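Long-range contacts in tail fiber protein (Pseudomonas aeruginosa, PDB 6CL6), which forms the receptor-binding fiber of the R2 pyocin, a contractile particle, and probably attaches it to the surface of target bacteria: residues D49-A53 with I111-L115; R70-S76 with Q88-N94; I314-F320 with A348-A353. All blocks are in the same frame, centred on the assembly; numbering follows the deposited sequence.

Contact 1: residues D49-A53 with I111-L115; sequences DPNTA and IREWL
Arg112 reaches from the loop 111-115 to the backbone of the turn 49-53. Its CB leads to CG, which stands anti to the carbonyl carbon (chi1 -71°), and the chain then runs extended to NE. CD passes Asn51 O at 3.4 Å. NE turns to a partner elsewhere, the carbonyl of Gly84. At the tip, NH1 bonds to Asn51 O and Ala53 O, both at 3.0 Å. NH2 also donates to Ala53 O, 3.2 Å away, so two nitrogens grip one oxygen end-on. Both acceptors lie in the guanidinium plane, so the flat group is held at its edge.

The receiving turn is a short 3-10 segment opened by an Asx turn, in which Asp49 OD1 accepts from Asn51 N. It lies before the first strand of an antiparallel sheet, and the arginine loop before the last.

Trp114 NE1 gives Asn51 O a second bond, 3.1 Å long and bent at 139°; the donor sits on a lone pair in the carbonyl plane. The Asn51 amide slides past the indole, planes 29° apart, with OD1 over one ring face and ND2 3.4 Å from Trp114 CD1. That OD1 accepts from Arg102, which also makes a cation-pi contact with Trp114.

Contact 2: residues R70-S76 with Q88-N94; sequences RYFYIQS and QIATSYN
Arg70 bends at chi3 (65°) and brings NH2 to Asn94 O, 2.9 Å away and nearly in line with the carbonyl. NH2 also bonds to Thr96, and NH1 forms a salt bridge with Glu98. A water accepts from Arg70 NE and lies close to Tyr71 O and Asn94 OD1.

Tyr71 O takes the backbone N of Tyr93 at 3.2 Å. The two tyrosine side chains lie side by side and point the same way, CB against CB.

Phe72 pairs with Ser92 in a non-hydrogen-bonded position. Its ring lies across the opposite backbone, with Ser92 CA over one face in a CH-pi contact 3.9 Å from the centroid.

Tyr73 pairs with Thr91 in a hydrogen-bonded position. Thr91 N to Tyr73 O is well formed; the return bond is weak. The Tyr73 ring meets Tyr93 obliquely, planes 56° apart, with Tyr73 CE1 3.5 Å from Tyr93 CD1. Tyr71, Tyr73 and Tyr93 thus form an aromatic cluster. A water joins Tyr73 OH to Tyr93 O.

Ile74 lays CG2 against the Gln88 amide, 3.7 Å from CD. Gln75 exchanges two backbone bonds with Ile89, and a water links its NE2 to Ile89 O and Thr91 OG1. Ser76 OG accepts from Gln88 NE2 at 2.9 Å, on the same sheet face as Ile74 and Ala90.

The face of Tyr73, Gln75, Ile89 and Thr91 meets the other two subunits of the trimer; Thr91 OG1 bonds to Ser87 of the third subunit. Strands 72-79 and 85-92 make an inner beta hairpin of a five-stranded antiparallel sheet, flanked by strands 57-60 and 99-104.

Contact 3: residues I314-F320 with A348-A353; sequences ITFPIPF and ATTTTA
Ile314 and Ala353 form a hydrogen-bonded antiparallel pair where strands 310-315 and 352-357 meet. The bond from Ile314 N to Ala353 O is 2.9 Å long, and Ala353 N returns one to Ile314 O. Beyond the paired strands two more backbone bonds follow. Phe316 N gives to Thr351 O at 2.9 Å, and Phe320 N to Thr350 O at 2.8 Å. One water donates to both Phe316 O and Thr351 O.

Within 348-353, Thr349 OG1 accepts from the backbone N of Thr351 and of Thr352, an ST turn and an ST motif sharing one oxygen. A backbone bond from Thr349 N to Thr352 O supports the same turn. This is consistent with a turn held in the shape that directs the carbonyls of Thr350 and Thr351 to the other segment.

The apolar packing centres on Phe316. Its ring has Thr352 CA over one face and Phe320 CE2 over the opposite one. CZ touches Ala353 CB at 3.8 Å, and Thr349 O lies at the ring edge, 3.3 Å from CE2. Ile314 CG1 also rests on Ala353 CB, at 4.0 Å. Strands 297-306 and 363-371 supply further neighbours of this core, among them Gln300 and Ala369.

All four direct hydrogen bonds between the segments join backbone to backbone, so this bonding depends little on side-chain identity. Thr350 and Thr351 take part through their carbonyls, the Thr349 hydroxyl shapes the turn, and the buried phenylalanines supply the apolar filling.

In the fold
From the N terminus, the chain first passes 49-53, which contact 1 later closes against 111-115. Inside that loop lies contact 2, the pairing of 70-76 with 88-94. The two touch: Pro50 and Trp114 both meet Gln88, and Pro50 also packs on Ile74. Together they tie the loops before strands 57-60 and 118-119 to the inner hairpin of one antiparallel sheet. Contact 3 opens only after both have closed. It joins strands 310-315 and 352-357, and the loops beside them, within the range assigned to a putative gp53-like C-terminal family. Its centre is about 167 Å from that of contact 1, on the opposite side of the chain's centre, as expected of an elongated fiber.

Contact 1: residues D49-A53 with I111-L115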
# COMPACT_ATOMS: atom_id res chain seq x y z
N ASP A 49 -29.02 -56.19 40.88
CA ASP A 49 -27.67 -55.90 40.35
C ASP A 49 -27.50 -56.58 38.99
O ASP A 49 -27.50 -57.82 38.91
CB ASP A 49 -26.60 -56.37 41.33
CG ASP A 49 -25.18 -56.02 40.89
OD1 ASP A 49 -24.99 -55.49 39.77
OD2 ASP A 49 -24.23 -56.28 41.66
N PRO A 50 -27.31 -55.84 37.91
CA PRO A 50 -27.08 -56.52 36.62
C PRO A 50 -25.78 -57.30 36.57
O PRO A 50 -25.64 -58.20 35.73
CB PRO A 50 -27.11 -55.36 35.60
CG PRO A 50 -26.74 -54.15 36.38
CD PRO A 50 -27.27 -54.36 37.78
N ASN A 51 -24.83 -57.01 37.47
CA ASN A 51 -23.58 -57.78 37.49
C ASN A 51 -23.83 -59.25 37.82
O ASN A 51 -23.07 -60.13 37.39
CB ASN A 51 -22.60 -57.20 38.51
CG ASN A 51 -21.89 -55.96 38.02
OD1 ASN A 51 -22.37 -55.21 37.15
ND2 ASN A 51 -20.70 -55.73 38.58
N THR A 52 -24.88 -59.53 38.58
CA THR A 52 -25.19 -60.89 38.99
C THR A 52 -26.40 -61.45 38.25
O THR A 52 -27.05 -62.41 38.72
CB THR A 52 -25.37 -60.97 40.52
OG1 THR A 52 -26.41 -60.10 40.96
CG2 THR A 52 -24.09 -60.59 41.19
N ALA A 53 -26.67 -60.91 37.06
CA ALA A 53 -27.82 -61.35 36.28
C ALA A 53 -27.73 -62.84 35.91
O ALA A 53 -26.67 -63.35 35.53
CB ALA A 53 -27.91 -60.52 35.00
N ILE A 111 -16.66 -66.09 37.95
CA ILE A 111 -16.10 -64.96 38.69
C ILE A 111 -16.02 -63.79 37.73
O ILE A 111 -14.96 -63.52 37.13
CB ILE A 111 -14.73 -65.31 39.32
CG1 ILE A 111 -14.84 -66.54 40.23
CG2 ILE A 111 -14.21 -64.11 40.08
CD1 ILE A 111 -13.56 -67.32 40.36
N ARG A 112 -17.14 -63.09 37.54
CA ARG A 112 -17.29 -62.17 36.41
C ARG A 112 -16.34 -60.98 36.52
O ARG A 112 -15.97 -60.52 37.60
CB ARG A 112 -18.73 -61.68 36.36
CG ARG A 112 -19.65 -62.79 35.92
CD ARG A 112 -21.04 -62.36 35.83
NE ARG A 112 -21.83 -63.40 35.18
CZ ARG A 112 -23.16 -63.48 35.25
NH1 ARG A 112 -23.84 -62.61 35.94
NH2 ARG A 112 -23.78 -64.47 34.62
N GLU A 113 -15.92 -60.52 35.36
CA GLU A 113 -15.10 -59.32 35.21
C GLU A 113 -15.78 -58.46 34.16
O GLU A 113 -15.57 -58.65 32.97
CB GLU A 113 -13.68 -59.67 34.78
CG GLU A 113 -12.93 -60.51 35.83
CD GLU A 113 -11.52 -60.87 35.36
OE1 GLU A 113 -10.94 -60.08 34.58
OE2 GLU A 113 -11.02 -61.93 35.75
N TRP A 114 -16.61 -57.51 34.60
CA TRP A 114 -17.40 -56.70 33.70
C TRP A 114 -16.56 -55.58 33.11
O TRP A 114 -15.79 -54.93 33.82
CB TRP A 114 -18.59 -56.10 34.42
CG TRP A 114 -19.64 -57.13 34.77
CD1 TRP A 114 -19.80 -57.76 35.98
CD2 TRP A 114 -20.63 -57.64 33.91
NE1 TRP A 114 -20.84 -58.65 35.89
CE2 TRP A 114 -21.37 -58.59 34.63
CE3 TRP A 114 -20.96 -57.41 32.57
CZ2 TRP A 114 -22.43 -59.28 34.07
CZ3 TRP A 114 -22.02 -58.10 32.01
CH2 TRP A 114 -22.74 -59.02 32.76
N LEU A 115 -16.68 -55.37 31.81
CA LEU A 115 -16.10 -54.17 31.24
C LEU A 115 -17.08 -53.02 31.34
O LEU A 115 -18.26 -53.22 31.60
CB LEU A 115 -15.71 -54.43 29.81
CG LEU A 115 -14.82 -55.62 29.52
CD1 LEU A 115 -14.43 -55.63 28.05
CD2 LEU A 115 -13.56 -55.61 30.44

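Contact 2: residues R70-S76 with Q88-N94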
# COMPACT_ATOMS: atom_id res chain seq x y z
N ARG A 70 -30.93 -43.97 36.76
CA ARG A 70 -31.96 -44.22 35.73
C ARG A 70 -32.24 -45.71 35.57
O ARG A 70 -31.31 -46.55 35.66
CB ARG A 70 -31.54 -43.65 34.39
CG ARG A 70 -31.68 -42.12 34.38
CD ARG A 70 -31.33 -41.57 33.02
NE ARG A 70 -32.27 -41.99 31.99
CZ ARG A 70 -32.06 -41.79 30.71
NH1 ARG A 70 -30.96 -41.17 30.31
NH2 ARG A 70 -32.96 -42.18 29.83
N TYR A 71 -33.51 -46.02 35.34
CA TYR A 71 -33.90 -47.37 34.99
C TYR A 71 -33.51 -47.72 33.55
O TYR A 71 -33.67 -46.92 32.63
CB TYR A 71 -35.40 -47.56 35.15
CG TYR A 71 -35.84 -47.63 36.61
CD1 TYR A 71 -35.83 -48.82 37.31
CD2 TYR A 71 -36.25 -46.48 37.27
CE1 TYR A 71 -36.19 -48.88 38.64
CE2 TYR A 71 -36.65 -46.54 38.62
CZ TYR A 71 -36.62 -47.74 39.29
OH TYR A 71 -37.00 -47.80 40.59
N PHE A 72 -33.00 -48.93 33.36
CA PHE A 72 -32.76 -49.50 32.05
C PHE A 72 -33.25 -50.94 32.00
O PHE A 72 -33.00 -51.72 32.95
CB PHE A 72 -31.25 -49.46 31.66
CG PHE A 72 -30.78 -48.13 31.17
CD1 PHE A 72 -30.70 -47.04 32.02
CD2 PHE A 72 -30.49 -47.94 29.81
CE1 PHE A 72 -30.29 -45.79 31.55
CE2 PHE A 72 -30.09 -46.70 29.33
CZ PHE A 72 -29.99 -45.64 30.20
N TYR A 73 -33.87 -51.30 30.87
CA TYR A 73 -34.05 -52.71 30.52
C TYR A 73 -32.70 -53.28 30.15
O TYR A 73 -31.95 -52.67 29.37
CB TYR A 73 -35.00 -52.87 29.35
CG TYR A 73 -36.38 -52.32 29.54
CD1 TYR A 73 -36.68 -51.01 29.19
CD2 TYR A 73 -37.40 -53.13 30.00
CE1 TYR A 73 -37.98 -50.55 29.36
CE2 TYR A 73 -38.66 -52.69 30.13
CZ TYR A 73 -38.95 -51.41 29.83
OH TYR A 73 -40.27 -50.99 30.00
N ILE A 74 -32.36 -54.44 30.71
CA ILE A 74 -31.06 -55.04 30.47
C ILE A 74 -31.30 -56.44 29.97
O ILE A 74 -31.79 -57.30 30.72
CB ILE A 74 -30.17 -55.04 31.73
CG1 ILE A 74 -29.92 -53.57 32.19
CG2 ILE A 74 -28.86 -55.73 31.41
CD1 ILE A 74 -28.85 -53.41 33.22
N GLN A 75 -30.97 -56.66 28.70
CA GLN A 75 -30.95 -58.01 28.13
C GLN A 75 -29.61 -58.66 28.44
O GLN A 75 -28.56 -58.01 28.39
CB GLN A 75 -31.16 -57.99 26.62
CG GLN A 75 -32.37 -57.29 26.11
CD GLN A 75 -32.32 -57.15 24.60
OE1 GLN A 75 -32.33 -58.13 23.87
NE2 GLN A 75 -32.20 -55.91 24.13
N SER A 76 -29.64 -59.96 28.74
CA SER A 76 -28.41 -60.70 29.00
C SER A 76 -28.37 -61.96 28.15
O SER A 76 -29.38 -62.64 28.01
CB SER A 76 -28.29 -61.09 30.46
OG SER A 76 -28.17 -59.96 31.27
N GLN A 88 -24.37 -57.96 27.66
CA GLN A 88 -25.56 -57.24 28.06
C GLN A 88 -25.81 -56.01 27.20
O GLN A 88 -24.88 -55.28 26.84
CB GLN A 88 -25.50 -56.82 29.53
CG GLN A 88 -25.61 -57.97 30.48
CD GLN A 88 -25.66 -57.50 31.91
OE1 GLN A 88 -25.11 -56.43 32.26
NE2 GLN A 88 -26.34 -58.26 32.75
N ILE A 89 -27.08 -55.84 26.86
CA ILE A 89 -27.58 -54.69 26.12
C ILE A 89 -28.58 -53.96 27.00
O ILE A 89 -29.56 -54.57 27.45
CB ILE A 89 -28.26 -55.10 24.80
CG1 ILE A 89 -27.29 -55.84 23.90
CG2 ILE A 89 -28.88 -53.88 24.13
CD1 ILE A 89 -27.95 -56.58 22.79
N ALA A 90 -28.36 -52.67 27.21
CA ALA A 90 -29.21 -51.85 28.05
C ALA A 90 -29.93 -50.82 27.19
O ALA A 90 -29.29 -50.14 26.36
CB ALA A 90 -28.38 -51.18 29.16
N THR A 91 -31.24 -50.72 27.38
CA THR A 91 -32.04 -49.72 26.70
C THR A 91 -32.86 -48.96 27.73
O THR A 91 -33.27 -49.52 28.75
CB THR A 91 -32.94 -50.34 25.65
OG1 THR A 91 -33.69 -51.42 26.24
CG2 THR A 91 -32.08 -50.89 24.50
N SER A 92 -33.08 -47.67 27.47
CA SER A 92 -33.64 -46.78 28.47
C SER A 92 -35.09 -47.11 28.75
O SER A 92 -35.84 -47.54 27.87
CB SER A 92 -33.50 -45.32 28.00
OG SER A 92 -34.03 -45.17 26.68
N TYR A 93 -35.50 -46.83 29.98
CA TYR A 93 -36.89 -47.01 30.42
C TYR A 93 -37.76 -45.77 30.23
O TYR A 93 -38.99 -45.90 30.18
CB TYR A 93 -36.87 -47.39 31.89
CG TYR A 93 -38.19 -47.66 32.56
CD1 TYR A 93 -38.99 -48.74 32.20
CD2 TYR A 93 -38.63 -46.85 33.60
CE1 TYR A 93 -40.19 -48.98 32.83
CE2 TYR A 93 -39.84 -47.08 34.24
CZ TYR A 93 -40.61 -48.14 33.86
OH TYR A 93 -41.79 -48.36 34.52
N ASN A 94 -37.18 -44.57 30.16
CA ASN A 94 -37.96 -43.35 30.09
C ASN A 94 -37.04 -42.19 29.72
O ASN A 94 -35.83 -42.35 29.61
CB ASN A 94 -38.64 -43.09 31.44
CG ASN A 94 -37.65 -42.74 32.53
OD1 ASN A 94 -36.79 -43.53 32.88
ND2 ASN A 94 -37.77 -41.53 33.07
O HOH W 1 -34.33 -44.21 31.93
O HOH W 2 -35.32 -43.71 35.21
O HOH W 3 -40.39 -48.21 29.22
O HOH W 4 -32.27 -53.84 26.16

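Contact 3: residues I314-F320 with A348-A353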
# COMPACT_ATOMS: atom_id res chain seq x y z
N ILE A 314 50.37 75.82 -46.82
CA ILE A 314 50.53 74.79 -45.80
C ILE A 314 49.69 73.59 -46.20
O ILE A 314 48.70 73.70 -46.94
CB ILE A 314 50.14 75.26 -44.38
CG1 ILE A 314 48.67 75.71 -44.34
CG2 ILE A 314 51.08 76.37 -43.89
CD1 ILE A 314 48.09 75.85 -42.91
N THR A 315 50.09 72.44 -45.69
CA THR A 315 49.34 71.20 -45.82
C THR A 315 48.96 70.72 -44.43
O THR A 315 49.83 70.61 -43.54
CB THR A 315 50.15 70.12 -46.56
OG1 THR A 315 50.48 70.59 -47.86
CG2 THR A 315 49.33 68.83 -46.68
N PHE A 316 47.67 70.45 -44.23
CA PHE A 316 47.18 70.07 -42.93
C PHE A 316 47.74 68.70 -42.54
O PHE A 316 47.86 67.82 -43.39
CB PHE A 316 45.66 70.01 -42.93
CG PHE A 316 45.00 71.31 -43.26
CD1 PHE A 316 45.40 72.49 -42.66
CD2 PHE A 316 43.98 71.37 -44.19
CE1 PHE A 316 44.78 73.68 -42.96
CE2 PHE A 316 43.36 72.56 -44.49
CZ PHE A 316 43.75 73.71 -43.88
N PRO A 317 48.06 68.50 -41.25
CA PRO A 317 48.54 67.17 -40.81
C PRO A 317 47.67 66.01 -41.28
O PRO A 317 48.22 64.98 -41.70
CB PRO A 317 48.55 67.31 -39.28
CG PRO A 317 48.84 68.78 -39.05
CD PRO A 317 48.15 69.51 -40.17
N ILE A 318 46.35 66.14 -41.20
CA ILE A 318 45.44 65.19 -41.85
C ILE A 318 44.45 65.97 -42.69
O ILE A 318 44.15 67.14 -42.40
CB ILE A 318 44.69 64.31 -40.82
CG1 ILE A 318 43.89 65.19 -39.85
CG2 ILE A 318 45.67 63.42 -40.07
CD1 ILE A 318 43.02 64.38 -38.88
N PRO A 319 43.89 65.35 -43.71
CA PRO A 319 42.84 66.03 -44.49
C PRO A 319 41.59 66.20 -43.66
O PRO A 319 41.22 65.32 -42.87
CB PRO A 319 42.59 65.07 -45.67
CG PRO A 319 43.74 64.14 -45.67
CD PRO A 319 44.19 64.01 -44.27
N PHE A 320 40.94 67.34 -43.83
CA PHE A 320 39.59 67.50 -43.31
C PHE A 320 38.65 66.61 -44.12
O PHE A 320 38.71 66.63 -45.35
CB PHE A 320 39.15 68.96 -43.37
CG PHE A 320 39.79 69.84 -42.35
CD1 PHE A 320 39.42 69.78 -41.01
CD2 PHE A 320 40.76 70.78 -42.73
CE1 PHE A 320 40.01 70.62 -40.06
CE2 PHE A 320 41.35 71.62 -41.78
CZ PHE A 320 40.98 71.54 -40.47
N ALA A 348 41.51 77.88 -47.85
CA ALA A 348 41.56 76.53 -47.29
C ALA A 348 40.74 75.56 -48.13
O ALA A 348 39.59 75.82 -48.44
CB ALA A 348 41.05 76.54 -45.86
N THR A 349 41.35 74.42 -48.45
CA THR A 349 40.65 73.26 -48.98
C THR A 349 40.60 72.21 -47.87
O THR A 349 40.88 72.49 -46.70
CB THR A 349 41.33 72.72 -50.24
OG1 THR A 349 42.58 72.10 -49.91
CG2 THR A 349 41.57 73.85 -51.24
N THR A 350 40.26 70.96 -48.23
CA THR A 350 40.33 69.90 -47.24
C THR A 350 41.77 69.56 -46.86
O THR A 350 42.00 68.94 -45.82
CB THR A 350 39.65 68.63 -47.75
OG1 THR A 350 40.21 68.29 -49.02
CG2 THR A 350 38.16 68.84 -47.88
N THR A 351 42.75 69.96 -47.69
CA THR A 351 44.13 69.55 -47.49
C THR A 351 45.13 70.68 -47.34
O THR A 351 46.21 70.44 -46.77
CB THR A 351 44.58 68.66 -48.66
OG1 THR A 351 44.42 69.35 -49.90
CG2 THR A 351 43.76 67.36 -48.70
N THR A 352 44.83 71.88 -47.82
CA THR A 352 45.81 72.96 -47.81
C THR A 352 45.15 74.29 -47.44
O THR A 352 43.93 74.42 -47.42
CB THR A 352 46.48 73.14 -49.18
OG1 THR A 352 45.47 73.53 -50.12
CG2 THR A 352 47.16 71.84 -49.64
N ALA A 353 45.99 75.28 -47.16
CA ALA A 353 45.56 76.65 -46.99
C ALA A 353 46.74 77.57 -47.30
O ALA A 353 47.88 77.12 -47.50
CB ALA A 353 45.03 76.90 -45.59
O HOH W 5 46.34 67.64 -45.74